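Local coordinates for CDP-4-keto-6-deoxy-D-glucose-3-dehydrase (Yersinia pseudotuberculosis, PDB 3BB8), which probably carries out the pyridoxal-phosphate-dependent C-3 dehydration of CDP-4-keto-6-deoxy-D-glucose in lipopolysaccharide sugar biosynthesis, on an aspartate aminotransferase fold, at residues Ser239-Cys251 against His278-Lys290. The protein carries 1 engineered substitution. Numbering follows the deposited sequence.
With PLP (pyridoxal-5'-phosphate), chain E.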
ATOM      1  N   SER A 239      14.128  -1.207  12.076  1.00 37.20           N
ATOM      2  CA  SER A 239      14.475  -2.411  11.327  1.00 37.32           C
ATOM      3  C   SER A 239      13.306  -3.373  11.193  1.00 34.32           C
ATOM      4  O   SER A 239      13.121  -3.968  10.141  1.00 32.65           O
ATOM      5  CB  SER A 239      15.662  -3.131  11.971  1.00 36.75           C
ATOM      6  OG  SER A 239      16.859  -2.462  11.625  1.00 44.23           O
ATOM      7  N   ILE A 240      12.529  -3.533  12.259  1.00 33.06           N
ATOM      8  CA  ILE A 240      11.368  -4.414  12.207  1.00 34.06           C
ATOM      9  C   ILE A 240      10.371  -3.877  11.166  1.00 34.03           C
ATOM     10  O   ILE A 240       9.936  -4.621  10.287  1.00 31.99           O
ATOM     11  CB  ILE A 240      10.667  -4.517  13.598  1.00 34.24           C
ATOM     12  CG1 ILE A 240      11.419  -5.494  14.511  1.00 38.54           C
ATOM     13  CG2 ILE A 240       9.251  -5.053  13.446  1.00 33.98           C
ATOM     14  CD1 ILE A 240      12.890  -5.239  14.636  1.00 40.53           C
ATOM     15  N   ILE A 241      10.038  -2.585  11.269  1.00 34.47           N
ATOM     16  CA  ILE A 241       9.087  -1.917  10.368  1.00 32.79           C
ATOM     17  C   ILE A 241       9.451  -2.131   8.911  1.00 33.82           C
ATOM     18  O   ILE A 241       8.630  -2.599   8.115  1.00 32.57           O
ATOM     19  CB  ILE A 241       9.064  -0.368  10.571  1.00 33.73           C
ATOM     20  CG1 ILE A 241       8.956  -0.019  12.051  1.00 30.14           C
ATOM     21  CG2 ILE A 241       7.890   0.258   9.796  1.00 30.05           C
ATOM     22  CD1 ILE A 241       7.678  -0.417  12.680  1.00 36.36           C
ATOM     23  N   GLU A 242      10.681  -1.747   8.569  1.00 34.50           N
ATOM     24  CA  GLU A 242      11.201  -1.859   7.206  1.00 32.76           C
ATOM     25  C   GLU A 242      11.052  -3.273   6.644  1.00 32.37           C
ATOM     26  O   GLU A 242      10.721  -3.456   5.470  1.00 30.16           O
ATOM     27  CB  GLU A 242      12.671  -1.434   7.183  1.00 34.53           C
ATOM     28  CG  GLU A 242      13.278  -1.324   5.785  1.00 39.99           C
ATOM     29  CD  GLU A 242      14.610  -0.582   5.791  1.00 42.68           C
ATOM     30  OE1 GLU A 242      15.498  -0.965   6.584  1.00 44.25           O
ATOM     31  OE2 GLU A 242      14.769   0.382   5.006  1.00 44.14           O
ATOM     32  N   SER A 243      11.301  -4.268   7.492  1.00 31.93           N
ATOM     33  CA  SER A 243      11.184  -5.665   7.094  1.00 30.94           C
ATOM     34  C   SER A 243       9.732  -5.979   6.720  1.00 30.81           C
ATOM     35  O   SER A 243       9.462  -6.594   5.684  1.00 30.27           O
ATOM     36  CB  SER A 243      11.635  -6.570   8.238  1.00 28.09           C
ATOM     37  OG  SER A 243      11.442  -7.936   7.916  1.00 28.28           O
ATOM     38  N   PHE A 244       8.801  -5.559   7.569  1.00 29.09           N
ATOM     39  CA  PHE A 244       7.382  -5.786   7.312  1.00 28.52           C
ATOM     40  C   PHE A 244       6.943  -5.063   6.033  1.00 28.72           C
ATOM     41  O   PHE A 244       6.145  -5.580   5.249  1.00 27.26           O
ATOM     42  CB  PHE A 244       6.560  -5.297   8.491  1.00 24.79           C
ATOM     43  CG  PHE A 244       6.420  -6.303   9.595  1.00 24.43           C
ATOM     44  CD1 PHE A 244       5.688  -7.470   9.402  1.00 20.32           C
ATOM     45  CD2 PHE A 244       6.985  -6.064  10.849  1.00 24.06           C
ATOM     46  CE1 PHE A 244       5.513  -8.392  10.440  1.00 22.57           C
ATOM     47  CE2 PHE A 244       6.814  -6.979  11.896  1.00 20.87           C
ATOM     48  CZ  PHE A 244       6.075  -8.144  11.689  1.00 21.79           C
ATOM     49  N   ARG A 245       7.483  -3.870   5.818  1.00 27.51           N
ATOM     50  CA  ARG A 245       7.136  -3.110   4.635  1.00 27.57           C
ATOM     51  C   ARG A 245       7.724  -3.768   3.396  1.00 26.95           C
ATOM     52  O   ARG A 245       7.097  -3.804   2.344  1.00 26.46           O
ATOM     53  CB  ARG A 245       7.649  -1.665   4.730  1.00 22.90           C
ATOM     54  CG  ARG A 245       7.204  -0.811   3.543  1.00 22.87           C
ATOM     55  CD  ARG A 245       7.984   0.498   3.428  1.00 26.24           C
ATOM     56  NE  ARG A 245       9.397   0.290   3.127  1.00 26.95           N
ATOM     57  CZ  ARG A 245      10.329   1.243   3.202  1.00 30.51           C
ATOM     58  NH1 ARG A 245      10.005   2.485   3.567  1.00 25.99           N
ATOM     59  NH2 ARG A 245      11.592   0.952   2.926  1.00 29.27           N
ATOM     60  N   ASP A 246       8.932  -4.299   3.533  1.00 29.26           N
ATOM     61  CA  ASP A 246       9.607  -4.919   2.410  1.00 27.92           C
ATOM     62  C   ASP A 246       9.539  -6.452   2.300  1.00 27.41           C
ATOM     63  O   ASP A 246      10.560  -7.133   2.338  1.00 29.43           O
ATOM     64  CB  ASP A 246      11.068  -4.449   2.386  1.00 29.78           C
ATOM     65  CG  ASP A 246      11.203  -2.924   2.403  1.00 29.77           C
ATOM     66  OD1 ASP A 246      10.241  -2.211   2.035  1.00 29.98           O
ATOM     67  OD2 ASP A 246      12.288  -2.428   2.772  1.00 32.93           O
ATOM     68  N   TRP A 247       8.326  -6.976   2.137  1.00 26.29           N
ATOM     69  CA  TRP A 247       8.061  -8.405   1.966  1.00 24.47           C
ATOM     70  C   TRP A 247       8.407  -9.261   3.170  1.00 25.87           C
ATOM     71  O   TRP A 247       8.405 -10.495   3.095  1.00 23.61           O
ATOM     72  CB  TRP A 247       8.798  -8.944   0.729  1.00 25.41           C
ATOM     73  CG  TRP A 247       8.484  -8.236  -0.577  1.00 23.33           C
ATOM     74  CD1 TRP A 247       7.343  -8.355  -1.330  1.00 25.36           C
ATOM     75  CD2 TRP A 247       9.324  -7.294  -1.272  1.00 22.35           C
ATOM     76  NE1 TRP A 247       7.426  -7.547  -2.449  1.00 23.46           N
ATOM     77  CE2 TRP A 247       8.627  -6.887  -2.436  1.00 20.98           C
ATOM     78  CE3 TRP A 247      10.596  -6.760  -1.025  1.00 22.30           C
ATOM     79  CZ2 TRP A 247       9.163  -5.965  -3.352  1.00 24.86           C
ATOM     80  CZ3 TRP A 247      11.136  -5.836  -1.945  1.00 22.27           C
ATOM     81  CH2 TRP A 247      10.414  -5.451  -3.092  1.00 24.58           C
ATOM     82  N   GLY A 248       8.678  -8.608   4.292  1.00 29.12           N
ATOM     83  CA  GLY A 248       9.042  -9.340   5.490  1.00 29.53           C
ATOM     84  C   GLY A 248      10.438  -9.930   5.382  1.00 33.13           C
ATOM     85  O   GLY A 248      10.787 -10.849   6.124  1.00 34.84           O
ATOM     86  N   ARG A 249      11.234  -9.400   4.458  1.00 33.51           N
ATOM     87  CA  ARG A 249      12.571  -9.926   4.207  1.00 37.94           C
ATOM     88  C   ARG A 249      13.556  -9.456   5.273  1.00 40.24           C
ATOM     89  O   ARG A 249      13.499  -8.313   5.724  1.00 39.54           O
ATOM     90  CB  ARG A 249      13.060  -9.506   2.819  1.00 35.29           C
ATOM     91  CG  ARG A 249      13.706  -8.131   2.777  1.00 37.19           C
ATOM     92  CD  ARG A 249      14.286  -7.835   1.404  1.00 40.13           C
ATOM     93  NE  ARG A 249      14.532  -6.409   1.210  1.00 44.20           N
ATOM     94  CZ  ARG A 249      14.805  -5.851   0.035  1.00 47.19           C
ATOM     95  NH1 ARG A 249      14.864  -6.599  -1.059  1.00 44.51           N
ATOM     96  NH2 ARG A 249      15.015  -4.545  -0.048  1.00 47.32           N
ATOM     97  N   ASP A 250      14.458 -10.348   5.671  1.00 44.24           N
ATOM     98  CA  ASP A 250      15.371 -10.074   6.775  1.00 49.49           C
ATOM     99  C   ASP A 250      16.264  -8.877   6.469  1.00 53.01           C
ATOM    100  O   ASP A 250      16.346  -8.428   5.326  1.00 50.00           O
ATOM    101  CB  ASP A 250      16.227 -11.305   7.079  1.00 51.84           C
ATOM    102  CG  ASP A 250      16.737 -11.321   8.507  1.00 53.84           C
ATOM    103  OD1 ASP A 250      17.289 -10.294   8.954  1.00 56.25           O
ATOM    104  OD2 ASP A 250      16.585 -12.361   9.182  1.00 55.01           O
ATOM    105  N   CYS A 251      16.931  -8.365   7.498  1.00 20.00           N
ATOM    106  CA  CYS A 251      17.457  -7.005   7.468  1.00 20.00           C
ATOM    107  C   CYS A 251      18.981  -7.004   7.419  1.00 20.00           C
ATOM    108  O   CYS A 251      19.626  -7.966   7.837  1.00 20.00           O
ATOM    109  CB  CYS A 251      16.971  -6.216   8.686  1.00 20.00           C
ATOM    110  SG  CYS A 251      18.291  -5.632   9.774  1.00 20.00           S
ATOM    111  N   HIS A 278      20.182 -13.790   0.736  1.00 48.93           N
ATOM    112  CA  HIS A 278      19.632 -13.028   1.859  1.00 50.95           C
ATOM    113  C   HIS A 278      18.385 -12.298   1.362  1.00 49.44           C
ATOM    114  O   HIS A 278      17.389 -12.190   2.076  1.00 49.19           O
ATOM    115  CB  HIS A 278      20.645 -12.002   2.386  1.00 53.72           C
ATOM    116  CG  HIS A 278      20.336 -11.501   3.767  1.00 59.75           C
ATOM    117  ND1 HIS A 278      20.683 -10.235   4.198  1.00 61.75           N
ATOM    118  CD2 HIS A 278      19.748 -12.109   4.828  1.00 60.33           C
ATOM    119  CE1 HIS A 278      20.324 -10.087   5.462  1.00 62.14           C
ATOM    120  NE2 HIS A 278      19.755 -11.209   5.868  1.00 62.62           N
ATOM    121  N   LYS A 279      18.456 -11.809   0.126  1.00 47.64           N
ATOM    122  CA  LYS A 279      17.344 -11.103  -0.509  1.00 46.86           C
ATOM    123  C   LYS A 279      16.055 -11.919  -0.451  1.00 44.26           C
ATOM    124  O   LYS A 279      14.957 -11.362  -0.476  1.00 45.05           O
ATOM    125  CB  LYS A 279      17.678 -10.805  -1.973  1.00 48.27           C
ATOM    126  CG  LYS A 279      18.531  -9.559  -2.198  1.00 52.91           C
ATOM    127  CD  LYS A 279      17.661  -8.306  -2.310  1.00 53.22           C
ATOM    128  CE  LYS A 279      18.417  -7.163  -2.984  1.00 54.72           C
ATOM    129  NZ  LYS A 279      17.501  -6.100  -3.512  1.00 56.38           N
ATOM    130  N   TYR A 280      16.196 -13.239  -0.376  1.00 39.84           N
ATOM    131  CA  TYR A 280      15.042 -14.127  -0.319  1.00 38.62           C
ATOM    132  C   TYR A 280      14.943 -14.908   0.991  1.00 36.96           C
ATOM    133  O   TYR A 280      14.469 -16.047   1.010  1.00 37.52           O
ATOM    134  CB  TYR A 280      15.058 -15.103  -1.502  1.00 40.69           C
ATOM    135  CG  TYR A 280      14.760 -14.489  -2.862  1.00 42.32           C
ATOM    136  CD1 TYR A 280      14.850 -15.262  -4.024  1.00 45.53           C
ATOM    137  CD2 TYR A 280      14.373 -13.152  -2.992  1.00 43.57           C
ATOM    138  CE1 TYR A 280      14.563 -14.727  -5.279  1.00 45.35           C
ATOM    139  CE2 TYR A 280      14.084 -12.604  -4.248  1.00 45.52           C
ATOM    140  CZ  TYR A 280      14.179 -13.402  -5.386  1.00 45.81           C
ATOM    141  OH  TYR A 280      13.878 -12.893  -6.630  1.00 45.27           O
ATOM    142  N   THR A 281      15.409 -14.295   2.079  1.00 35.67           N
ATOM    143  CA  THR A 281      15.332 -14.886   3.413  1.00 33.47           C
ATOM    144  C   THR A 281      14.321 -14.003   4.158  1.00 31.94           C
ATOM    145  O   THR A 281      14.514 -12.795   4.304  1.00 29.97           O
ATOM    146  CB  THR A 281      16.693 -14.851   4.114  1.00 34.33           C
ATOM    147  OG1 THR A 281      17.635 -15.578   3.322  1.00 33.84           O
ATOM    148  CG2 THR A 281      16.603 -15.487   5.507  1.00 31.84           C
ATOM    149  N   TYR A 282      13.240 -14.613   4.626  1.00 30.35           N
ATOM    150  CA  TYR A 282      12.174 -13.861   5.274  1.00 30.66           C
ATOM    151  C   TYR A 282      12.017 -14.059   6.781  1.00 29.79           C
ATOM    152  O   TYR A 282      11.686 -15.143   7.252  1.00 30.69           O
ATOM    153  CB  TYR A 282      10.878 -14.189   4.535  1.00 28.17           C
ATOM    154  CG  TYR A 282      11.008 -13.906   3.054  1.00 29.47           C
ATOM    155  CD1 TYR A 282      10.872 -12.610   2.563  1.00 28.67           C
ATOM    156  CD2 TYR A 282      11.326 -14.928   2.148  1.00 26.51           C
ATOM    157  CE1 TYR A 282      11.047 -12.328   1.204  1.00 29.15           C
ATOM    158  CE2 TYR A 282      11.501 -14.659   0.794  1.00 29.24           C
ATOM    159  CZ  TYR A 282      11.358 -13.355   0.326  1.00 29.55           C
ATOM    160  OH  TYR A 282      11.513 -13.079  -1.012  1.00 28.61           O
ATOM    161  N   SER A 283      12.233 -12.979   7.520  1.00 30.85           N
ATOM    162  CA  SER A 283      12.150 -12.979   8.978  1.00 31.06           C
ATOM    163  C   SER A 283      10.813 -12.532   9.551  1.00 31.23           C
ATOM    164  O   SER A 283      10.603 -12.628  10.758  1.00 31.20           O
ATOM    165  CB  SER A 283      13.226 -12.065   9.539  1.00 32.70           C
ATOM    166  OG  SER A 283      13.068 -10.754   9.015  1.00 32.73           O
ATOM    167  N   HIS A 284       9.915 -12.023   8.710  1.00 29.65           N
ATOM    168  CA  HIS A 284       8.609 -11.574   9.205  1.00 29.65           C
ATOM    169  C   HIS A 284       7.464 -11.835   8.231  1.00 30.12           C
ATOM    170  O   HIS A 284       7.681 -12.003   7.026  1.00 29.48           O
ATOM    171  CB  HIS A 284       8.635 -10.073   9.517  1.00 26.75           C
ATOM    172  CG  HIS A 284       9.586  -9.687  10.610  1.00 25.43           C
ATOM    173  ND1 HIS A 284       9.365  -9.996  11.934  1.00 25.43           N
ATOM    174  CD2 HIS A 284      10.735  -8.970  10.579  1.00 22.63           C
ATOM    175  CE1 HIS A 284      10.332  -9.481  12.672  1.00 21.55           C
ATOM    176  NE2 HIS A 284      11.176  -8.855  11.876  1.00 22.55           N
ATOM    177  N   LEU A 285       6.250 -11.878   8.776  1.00 29.99           N
ATOM    178  CA  LEU A 285       5.025 -12.064   8.001  1.00 29.59           C
ATOM    179  C   LEU A 285       4.800 -10.671   7.403  1.00 29.75           C
ATOM    180  O   LEU A 285       4.080  -9.836   7.969  1.00 30.58           O
ATOM    181  CB  LEU A 285       3.882 -12.436   8.948  1.00 29.16           C
ATOM    182  CG  LEU A 285       2.526 -12.816   8.361  1.00 30.81           C
ATOM    183  CD1 LEU A 285       2.680 -14.034   7.465  1.00 28.78           C
ATOM    184  CD2 LEU A 285       1.550 -13.105   9.504  1.00 33.23           C
ATOM    185  N   GLY A 286       5.427 -10.420   6.261  1.00 30.14           N
ATOM    186  CA  GLY A 286       5.344  -9.106   5.657  1.00 29.24           C
ATOM    187  C   GLY A 286       4.332  -8.813   4.571  1.00 28.66           C
ATOM    188  O   GLY A 286       3.507  -9.648   4.189  1.00 27.92           O
ATOM    189  N   TYR A 287       4.429  -7.576   4.094  1.00 28.30           N
ATOM    190  CA  TYR A 287       3.587  -7.008   3.045  1.00 27.57           C
ATOM    191  C   TYR A 287       4.549  -6.379   2.059  1.00 26.56           C
ATOM    192  O   TYR A 287       5.743  -6.637   2.088  1.00 27.95           O
ATOM    193  CB  TYR A 287       2.736  -5.852   3.594  1.00 24.24           C
ATOM    194  CG  TYR A 287       1.819  -6.195   4.734  1.00 22.60           C
ATOM    195  CD1 TYR A 287       2.257  -6.127   6.054  1.00 22.35           C
ATOM    196  CD2 TYR A 287       0.510  -6.608   4.489  1.00 22.23           C
ATOM    197  CE1 TYR A 287       1.406  -6.467   7.108  1.00 24.21           C
ATOM    198  CE2 TYR A 287      -0.337  -6.948   5.518  1.00 25.54           C
ATOM    199  CZ  TYR A 287       0.112  -6.879   6.826  1.00 24.87           C
ATOM    200  OH  TYR A 287      -0.742  -7.241   7.834  1.00 28.80           O
ATOM    201  N   ASN A 288       3.999  -5.568   1.170  1.00 26.87           N
ATOM    202  CA  ASN A 288       4.784  -4.779   0.233  1.00 24.71           C
ATOM    203  C   ASN A 288       4.020  -3.471   0.210  1.00 25.74           C
ATOM    204  O   ASN A 288       3.194  -3.212  -0.675  1.00 26.59           O
ATOM    205  CB  ASN A 288       4.828  -5.354  -1.170  1.00 21.73           C
ATOM    206  CG  ASN A 288       5.652  -4.483  -2.117  1.00 26.90           C
ATOM    207  OD1 ASN A 288       5.785  -4.786  -3.303  1.00 29.84           O
ATOM    208  ND2 ASN A 288       6.203  -3.388  -1.593  1.00 21.66           N
ATOM    209  N   LEU A 289       4.296  -2.655   1.212  1.00 26.50           N
ATOM    210  CA  LEU A 289       3.792  -1.297   1.272  1.00 25.96           C
ATOM    211  C   LEU A 289       4.770  -0.149   1.034  1.00 26.79           C
ATOM    212  O   LEU A 289       4.970   0.698   1.908  1.00 28.46           O
ATOM    213  CB  LEU A 289       3.177  -1.204   2.670  1.00 23.73           C
ATOM    214  CG  LEU A 289       2.108  -2.268   2.965  1.00 24.05           C
ATOM    215  CD1 LEU A 289       1.864  -2.368   4.468  1.00 21.80           C
ATOM    216  CD2 LEU A 289       0.824  -1.925   2.231  1.00 18.49           C
ATOM    217  N   LYS A 290       5.386  -0.126  -0.146  1.00 26.73           N
ATOM    218  CA  LYS A 290       6.319   0.953  -0.493  1.00 29.78           C
ATOM    219  C   LYS A 290       5.709   1.865  -1.557  1.00 29.67           C
ATOM    220  O   LYS A 290       4.725   1.504  -2.213  1.00 27.38           O
ATOM    221  CB  LYS A 290       7.649   0.400  -1.026  1.00 27.50           C
ATOM    222  CG  LYS A 290       8.371  -0.536  -0.078  1.00 29.79           C
ATOM    223  CD  LYS A 290       9.776  -0.880  -0.572  1.00 30.19           C
ATOM    224  CE  LYS A 290       9.919  -2.361  -0.926  1.00 29.12           C
ATOM    225  NZ  LYS A 290       9.072  -2.793  -2.082  1.00 28.24           N
TER
HETATM  226  N1  PLP E 500       3.537 -13.129  -5.915  1.00 33.59           N
HETATM  227  C2  PLP E 500       4.550 -13.473  -6.790  1.00 38.34           C
HETATM  228  C2A PLP E 500       4.612 -14.926  -7.269  1.00 32.99           C
HETATM  229  C3  PLP E 500       5.483 -12.477  -7.212  1.00 37.13           C
HETATM  230  O3  PLP E 500       6.495 -12.763  -8.062  1.00 39.37           O
HETATM  231  C4  PLP E 500       5.360 -11.104  -6.720  1.00 37.53           C
HETATM  232  C4A PLP E 500       6.381 -10.054  -7.234  1.00 42.08           C
HETATM  233  C5  PLP E 500       4.303 -10.815  -5.809  1.00 36.84           C
HETATM  234  C6  PLP E 500       3.395 -11.875  -5.426  1.00 36.01           C
HETATM  235  C5A PLP E 500       3.991  -9.490  -5.177  1.00 34.35           C
HETATM  236  O4P PLP E 500       4.317  -8.408  -5.929  1.00 31.01           O
HETATM  237  P   PLP E 500       5.034  -7.086  -5.387  1.00 32.35           P
HETATM  238  O1P PLP E 500       4.726  -6.005  -6.375  1.00 31.67           O
HETATM  239  O2P PLP E 500       6.632  -7.463  -5.355  1.00 35.15           O
HETATM  240  O3P PLP E 500       4.527  -6.750  -3.964  1.00 32.61           O
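I240 brings CG1 near NE2 of H284, whose imidazole is met by the next turn of the helix. S243 places OG at the edge of that ring, in its plane, and F244 packs against one face of it as an offset stack, the centroids 4.6 Å apart and the planes at 29°. CB of H284 also sits over the F244 ring in a CH-pi contact, while L285 O meets the rim of the phenyl ring close to its plane, 3.2 Å from CD1. At the end of the helix the loop takes over the backbone carbonyls: Y287 N binds F244 O almost straight (2.9 Å), and L289 N binds R245 O. R245 turns NE to OD1 of D246 (2.9 Å), in the guanidinium plane, and gives NH1 to the backbone oxygen of T82; the bent aliphatic chain of K290 crosses beside this salt bridge.

D246 begins a type I' turn ending at R249, which reverses the chain and carries W247 to the cofactor of the second subunit, so the active site is composite, shared across the dimer. With CG anti to its carbonyl carbon (chi1 -56°), W247 directs NE1 to phosphate oxygen O2P of PLP (3.0 Å). K290, bent at chi3 and chi4, puts NZ over the six-membered ring, 3.7 Å from its centroid, as a cation-pi contact; F120 and Y217 of the second subunit also meet this indole. G248 packs its backbone directly on G286, the CA atoms 3.7 Å apart, and its carbonyl accepts H284 N on a lone pair. R249 lays CB against the CD1–CE1 side of the Y282 ring. D250 N then binds T281 O nearly straight (2.8 Å), and its carboxylate reaches CB of S283 through OD2.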